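Local coordinates for conserved exported protein (Bacteroides fragilis, PDB 3CLW) that is of unknown function but probably hydrolyses O-glycosidic bonds, like other TIM-barrel glycoside hydrolases, at residues 68-73 and 108-113; 102-107 and 164-169. All blocks are in the same frame, centred on the assembly; numbering follows the deposited sequence.

Contact 1. Residues 68-73 and 108-113; sequences WRVNIG and AGQQWF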
loop_
_atom_site.group_PDB
_atom_site.type_symbol
_atom_site.label_atom_id
_atom_site.label_comp_id
_atom_site.label_asym_id
_atom_site.label_seq_id
_atom_site.Cartn_x
_atom_site.Cartn_y
_atom_site.Cartn_z
ATOM N N TRP A 68 -5.316 -5.828 3.759
ATOM C CA TRP A 68 -5.426 -6.354 2.372
ATOM C C TRP A 68 -6.400 -5.468 1.614
ATOM O O TRP A 68 -7.502 -5.201 2.115
ATOM C CB TRP A 68 -5.920 -7.807 2.367
ATOM C CG TRP A 68 -6.022 -8.515 0.994
ATOM C CD1 TRP A 68 -7.149 -9.086 0.436
ATOM C CD2 TRP A 68 -4.954 -8.770 0.077
ATOM N NE1 TRP A 68 -6.848 -9.680 -0.763
ATOM C CE2 TRP A 68 -5.502 -9.505 -1.012
ATOM C CE3 TRP A 68 -3.584 -8.440 0.060
ATOM C CZ2 TRP A 68 -4.725 -9.892 -2.129
ATOM C CZ3 TRP A 68 -2.804 -8.838 -1.048
ATOM C CH2 TRP A 68 -3.386 -9.556 -2.128
ATOM N N ARG A 69 -5.982 -4.968 0.451
ATOM C CA ARG A 69 -6.850 -4.066 -0.299
ATOM C C ARG A 69 -7.638 -4.844 -1.376
ATOM O O ARG A 69 -7.045 -5.453 -2.275
ATOM C CB ARG A 69 -6.066 -2.908 -0.919
ATOM C CG ARG A 69 -5.341 -1.987 0.082
ATOM C CD ARG A 69 -4.426 -0.966 -0.627
ATOM N NE ARG A 69 -5.156 -0.172 -1.622
ATOM C CZ ARG A 69 -5.680 1.041 -1.406
ATOM N NH1 ARG A 69 -5.547 1.670 -0.230
ATOM N NH2 ARG A 69 -6.329 1.637 -2.393
ATOM N N VAL A 70 -8.967 -4.813 -1.261
ATOM C CA VAL A 70 -9.868 -5.511 -2.169
ATOM C C VAL A 70 -10.517 -4.543 -3.194
ATOM O O VAL A 70 -11.171 -3.559 -2.816
ATOM C CB VAL A 70 -10.938 -6.293 -1.355
ATOM C CG1 VAL A 70 -11.991 -6.959 -2.275
ATOM C CG2 VAL A 70 -10.250 -7.311 -0.480
ATOM N N ASN A 71 -10.314 -4.831 -4.475
ATOM C CA ASN A 71 -10.908 -4.063 -5.565
ATOM C C ASN A 71 -12.360 -4.478 -5.792
ATOM O O ASN A 71 -12.646 -5.520 -6.398
ATOM C CB ASN A 71 -10.103 -4.262 -6.875
ATOM C CG ASN A 71 -10.578 -3.339 -8.018
ATOM O OD1 ASN A 71 -10.421 -3.666 -9.182
ATOM N ND2 ASN A 71 -11.167 -2.214 -7.684
ATOM N N ILE A 72 -13.272 -3.644 -5.301
ATOM C CA ILE A 72 -14.681 -3.820 -5.550
ATOM C C ILE A 72 -14.917 -3.434 -7.010
ATOM O O ILE A 72 -14.636 -2.301 -7.433
ATOM C CB ILE A 72 -15.526 -2.979 -4.568
ATOM C CG1 ILE A 72 -15.261 -3.434 -3.111
ATOM C CG2 ILE A 72 -16.991 -3.063 -4.911
ATOM C CD1 ILE A 72 -15.551 -4.917 -2.821
ATOM N N GLY A 73 -15.389 -4.406 -7.784
ATOM C CA GLY A 73 -15.588 -4.228 -9.212
ATOM C C GLY A 73 -16.716 -3.289 -9.628
ATOM O O GLY A 73 -17.691 -3.091 -8.909
ATOM N N ALA A 108 -15.444 -14.127 -7.057
ATOM C CA ALA A 108 -15.175 -15.359 -6.296
ATOM C C ALA A 108 -13.696 -15.536 -5.974
ATOM O O ALA A 108 -13.341 -15.836 -4.825
ATOM C CB ALA A 108 -15.710 -16.591 -7.051
ATOM N N GLY A 109 -12.829 -15.301 -6.962
ATOM C CA GLY A 109 -11.400 -15.464 -6.758
ATOM C C GLY A 109 -10.898 -14.533 -5.657
ATOM O O GLY A 109 -10.101 -14.913 -4.812
ATOM N N GLN A 110 -11.381 -13.301 -5.675
ATOM C CA GLN A 110 -11.011 -12.327 -4.647
ATOM C C GLN A 110 -11.574 -12.692 -3.268
ATOM O O GLN A 110 -10.900 -12.479 -2.249
ATOM C CB GLN A 110 -11.445 -10.931 -5.063
ATOM C CG GLN A 110 -10.616 -10.343 -6.155
ATOM C CD GLN A 110 -11.306 -9.135 -6.760
ATOM O OE1 GLN A 110 -12.072 -9.281 -7.713
ATOM N NE2 GLN A 110 -11.065 -7.944 -6.195
ATOM N N GLN A 111 -12.773 -13.274 -3.242
ATOM C CA GLN A 111 -13.338 -13.738 -1.975
ATOM C C GLN A 111 -12.552 -14.905 -1.406
ATOM O O GLN A 111 -12.410 -15.008 -0.202
ATOM C CB GLN A 111 -14.812 -14.103 -2.095
ATOM C CG GLN A 111 -15.739 -12.922 -2.483
ATOM C CD GLN A 111 -17.179 -13.346 -2.504
ATOM O OE1 GLN A 111 -17.675 -13.917 -1.545
ATOM N NE2 GLN A 111 -17.851 -13.107 -3.598
ATOM N N TRP A 112 -12.026 -15.775 -2.269
ATOM C CA TRP A 112 -11.113 -16.835 -1.824
ATOM C C TRP A 112 -9.922 -16.227 -1.056
ATOM O O TRP A 112 -9.569 -16.714 -0.007
ATOM C CB TRP A 112 -10.606 -17.729 -3.002
ATOM C CG TRP A 112 -9.791 -18.843 -2.459
ATOM C CD1 TRP A 112 -10.257 -20.066 -2.016
ATOM C CD2 TRP A 112 -8.386 -18.827 -2.192
ATOM N NE1 TRP A 112 -9.215 -20.809 -1.503
ATOM C CE2 TRP A 112 -8.058 -20.074 -1.599
ATOM C CE3 TRP A 112 -7.367 -17.881 -2.391
ATOM C CZ2 TRP A 112 -6.746 -20.406 -1.224
ATOM C CZ3 TRP A 112 -6.076 -18.217 -2.039
ATOM C CH2 TRP A 112 -5.784 -19.463 -1.426
ATOM N N PHE A 113 -9.285 -15.205 -1.630
ATOM C CA PHE A 113 -8.173 -14.489 -0.981
ATOM C C PHE A 113 -8.526 -13.878 0.370
ATOM O O PHE A 113 -7.747 -13.967 1.320
ATOM C CB PHE A 113 -7.545 -13.440 -1.906
ATOM C CG PHE A 113 -6.457 -13.982 -2.716
ATOM C CD1 PHE A 113 -6.717 -14.542 -3.970
ATOM C CD2 PHE A 113 -5.178 -14.022 -2.207
ATOM C CE1 PHE A 113 -5.707 -15.123 -4.702
ATOM C CE2 PHE A 113 -4.161 -14.584 -2.933
ATOM C CZ PHE A 113 -4.425 -15.142 -4.187
HETATM O O HOH W 1 -9.020 -10.547 -2.484
#
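Gln110 of helix 108-113 reaches strand 68-71 and hydrogen-bonds the backbone: its NE2 lies 2.9 Å from Asn71 O, with an N-H...O angle of 154°. The donor stands 29° off the carbonyl plane of Asn71, and the acceptor is slightly out of the plane of the glutamine amide. Beyond CG the chain is extended, which carries the amide across to the strand, where NE2 also lies 4.1 Å from Val70 CG1. The same nitrogen donates to Asp26 OD2, while Gln110 OE1 accepts from Gln107, leaving the buried amide bonded at both ends. The backbone of Gln110 takes part as well. Its O receives a bond from a water, and that water accepts from Trp68 NE1 at 2.9 Å in the plane of the indole. Trp112 lays CZ3 over the centre of one face of the following Phe113 ring. Phe113 itself puts CB 4.0 Å from Trp68 NE1 and CD2 4.2 Å from Trp68 CZ2, and helices 30-36 and 39-50 add Cys30, Ile33, Ile45 and Leu49 around it. Strand and helix axes run nearly antiparallel (166°) with a closest approach of 9.7 Å, and strand 68-71 pairs in parallel with strand 125-128, as expected where a helix packs on the outside of a TIM barrel.

Contact 2. Residues 102-107 and 164-169; sequences YDFTKQ and LVKSAQ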
loop_
_atom_site.group_PDB
_atom_site.type_symbol
_atom_site.label_atom_id
_atom_site.label_comp_id
_atom_site.label_asym_id
_atom_site.label_seq_id
_atom_site.Cartn_x
_atom_site.Cartn_y
_atom_site.Cartn_z
ATOM N N TYR A 102 -28.589 -7.537 -6.359
ATOM C CA TYR A 102 -27.222 -7.844 -5.916
ATOM C C TYR A 102 -26.927 -9.308 -6.122
ATOM O O TYR A 102 -27.744 -10.165 -5.783
ATOM C CB TYR A 102 -27.027 -7.508 -4.436
ATOM C CG TYR A 102 -26.750 -6.055 -4.186
ATOM C CD1 TYR A 102 -27.801 -5.132 -4.078
ATOM C CD2 TYR A 102 -25.437 -5.600 -4.050
ATOM C CE1 TYR A 102 -27.544 -3.794 -3.857
ATOM C CE2 TYR A 102 -25.161 -4.285 -3.799
ATOM C CZ TYR A 102 -26.227 -3.375 -3.716
ATOM O OH TYR A 102 -25.978 -2.054 -3.501
ATOM N N ASP A 103 -25.747 -9.580 -6.670
ATOM C CA ASP A 103 -25.237 -10.942 -6.767
ATOM C C ASP A 103 -23.880 -11.031 -6.069
ATOM O O ASP A 103 -22.852 -10.676 -6.644
ATOM C CB ASP A 103 -25.164 -11.407 -8.230
ATOM C CG ASP A 103 -24.769 -12.909 -8.370
ATOM O OD1 ASP A 103 -24.500 -13.552 -7.330
ATOM O OD2 ASP A 103 -24.740 -13.430 -9.520
ATOM N N PHE A 104 -23.891 -11.502 -4.819
ATOM C CA PHE A 104 -22.650 -11.604 -4.059
ATOM C C PHE A 104 -21.809 -12.882 -4.342
ATOM O O PHE A 104 -20.769 -13.119 -3.704
ATOM C CB PHE A 104 -22.896 -11.375 -2.550
ATOM C CG PHE A 104 -23.110 -9.924 -2.193
ATOM C CD1 PHE A 104 -22.097 -8.981 -2.401
ATOM C CD2 PHE A 104 -24.330 -9.485 -1.658
ATOM C CE1 PHE A 104 -22.307 -7.614 -2.074
ATOM C CE2 PHE A 104 -24.523 -8.146 -1.315
ATOM C CZ PHE A 104 -23.514 -7.213 -1.524
ATOM N N THR A 105 -22.212 -13.660 -5.345
ATOM C CA THR A 105 -21.389 -14.808 -5.739
ATOM C C THR A 105 -20.324 -14.405 -6.738
ATOM O O THR A 105 -19.504 -15.216 -7.081
ATOM C CB THR A 105 -22.183 -15.956 -6.385
ATOM O OG1 THR A 105 -22.598 -15.538 -7.686
ATOM C CG2 THR A 105 -23.399 -16.398 -5.531
ATOM N N LYS A 106 -20.346 -13.161 -7.210
ATOM C CA LYS A 106 -19.329 -12.670 -8.131
ATOM C C LYS A 106 -18.025 -12.317 -7.378
ATOM O O LYS A 106 -18.003 -12.341 -6.158
ATOM C CB LYS A 106 -19.885 -11.459 -8.887
ATOM C CG LYS A 106 -21.164 -11.819 -9.700
ATOM C CD LYS A 106 -21.796 -10.579 -10.312
ATOM C CE LYS A 106 -22.730 -10.899 -11.522
ATOM N NZ LYS A 106 -23.299 -9.564 -12.037
ATOM N N GLN A 107 -16.947 -11.995 -8.103
ATOM C CA GLN A 107 -15.651 -11.703 -7.469
ATOM C C GLN A 107 -15.165 -12.891 -6.590
ATOM O O GLN A 107 -14.555 -12.683 -5.523
ATOM C CB GLN A 107 -15.711 -10.377 -6.671
ATOM C CG GLN A 107 -16.148 -9.187 -7.579
ATOM C CD GLN A 107 -15.660 -7.803 -7.117
ATOM O OE1 GLN A 107 -16.466 -6.948 -6.779
ATOM N NE2 GLN A 107 -14.345 -7.568 -7.149
ATOM N N LEU A 164 -21.269 0.890 -2.132
ATOM C CA LEU A 164 -20.042 0.648 -1.368
ATOM C C LEU A 164 -20.286 0.232 0.090
ATOM O O LEU A 164 -19.634 -0.677 0.582
ATOM C CB LEU A 164 -19.134 1.870 -1.388
ATOM C CG LEU A 164 -18.552 2.290 -2.736
ATOM C CD1 LEU A 164 -17.840 3.615 -2.591
ATOM C CD2 LEU A 164 -17.553 1.209 -3.176
ATOM N N VAL A 165 -21.248 0.872 0.751
ATOM C CA VAL A 165 -21.593 0.531 2.123
ATOM C C VAL A 165 -22.285 -0.821 2.232
ATOM O O VAL A 165 -21.955 -1.593 3.109
ATOM C CB VAL A 165 -22.434 1.640 2.834
ATOM C CG1 VAL A 165 -23.092 1.104 4.100
ATOM C CG2 VAL A 165 -21.555 2.825 3.158
ATOM N N LYS A 166 -23.247 -1.095 1.354
ATOM C CA LYS A 166 -23.911 -2.407 1.341
ATOM C C LYS A 166 -22.930 -3.581 1.102
ATOM O O LYS A 166 -23.100 -4.645 1.689
ATOM C CB LYS A 166 -25.063 -2.468 0.327
ATOM C CG LYS A 166 -25.523 -3.928 -0.003
ATOM C CD LYS A 166 -27.004 -4.021 -0.138
ATOM C CE LYS A 166 -27.442 -5.463 -0.369
ATOM N NZ LYS A 166 -28.895 -5.514 -0.636
ATOM N N SER A 167 -21.950 -3.377 0.221
ATOM C CA SER A 167 -20.911 -4.381 -0.075
ATOM C C SER A 167 -20.043 -4.647 1.165
ATOM O O SER A 167 -19.804 -5.818 1.532
ATOM C CB SER A 167 -20.019 -3.929 -1.240
ATOM O OG SER A 167 -20.736 -3.808 -2.443
ATOM N N ALA A 168 -19.559 -3.567 1.791
ATOM C CA ALA A 168 -18.821 -3.698 3.041
ATOM C C ALA A 168 -19.660 -4.398 4.103
ATOM O O ALA A 168 -19.170 -5.286 4.810
ATOM C CB ALA A 168 -18.308 -2.325 3.580
ATOM N N GLN A 169 -20.916 -3.997 4.213
ATOM C CA GLN A 169 -21.778 -4.576 5.244
ATOM C C GLN A 169 -22.014 -6.046 4.995
ATOM O O GLN A 169 -22.012 -6.830 5.942
ATOM C CB GLN A 169 -23.116 -3.864 5.355
ATOM C CG GLN A 169 -23.956 -4.332 6.560
ATOM C CD GLN A 169 -25.238 -3.476 6.749
ATOM O OE1 GLN A 169 -25.722 -2.822 5.813
ATOM N NE2 GLN A 169 -25.769 -3.478 7.955
#
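Asp103 OD1 is gripped twice by Thr105, within the segment whose aromatic side chains reach helix 164-169. The backbone N of Thr105 donates to it over 3.0 Å at 158°, and Thr105 OG1 donates over 2.8 Å. Both donors come from the same face of the carboxylate, OG1 on the syn side and N from higher above the plane. The backbone bond defines an Asx turn, and it coincides with a type I beta turn from Asp103 to Lys106, so the turn that contains Phe104 is held by the Asp103 carboxylate, which takes bonds from both the backbone and the hydroxyl of Thr105.

Across the contact, the Lys166 chain lies over one face of Tyr102. Its CE is 3.8 Å from the ring centroid and only 12° off the normal, a CH-pi contact, whereas NZ overshoots the centre towards the CD1 edge and makes an off-centre cation-pi contact at 4.2 Å. With CG anti to the backbone N (chi1 164°) and a bend at chi2, the methylenes pass obliquely across the ring from the hydroxyl end, CG and CD sitting against CZ.

Phe104 approaches on its own account: Lys166 CE lies near its plane, at the edge by CE2, while CE1 comes within 4.0 Å of Ser167 CA. Ser167 OG bonds back to Phe163 O within its helix, which leaves its contact with Phe104 CE1 one of packing. Outside the two segments, Phe104 also stacks on His170 and meets Phe95. Gln107 takes the N-cap position before helix 108-119, and the aromatic pair thus fastens the loop leading into that helix to helix 157-173, a neighbouring outer helix of the TIM barrel.

In the fold
Contacts 1 and 2 have centres 11 Å apart and join directly, since residues 102-107 run straight into helix 108-113. Gln111 NE2 reaches Lys106 O at 2.7 Å, a probable hydrogen bond, and Gln107 NE2 probably bonds Asn71 O at 2.8 Å, so that this carbonyl serves two glutamines. Along the chain the segments alternate: the loop from strand 68-71 returns at helix 108-119, and on the way Tyr102 and Phe104 rest on helix 157-173. All five touching residues of contact 1 are buried, against one of four in contact 2; the contact centres lie about 15 Å and about 23 Å from the centre of the chain. From the strand of contact 1, Arg69 forms a salt bridge with Glu231 on strand 226-232.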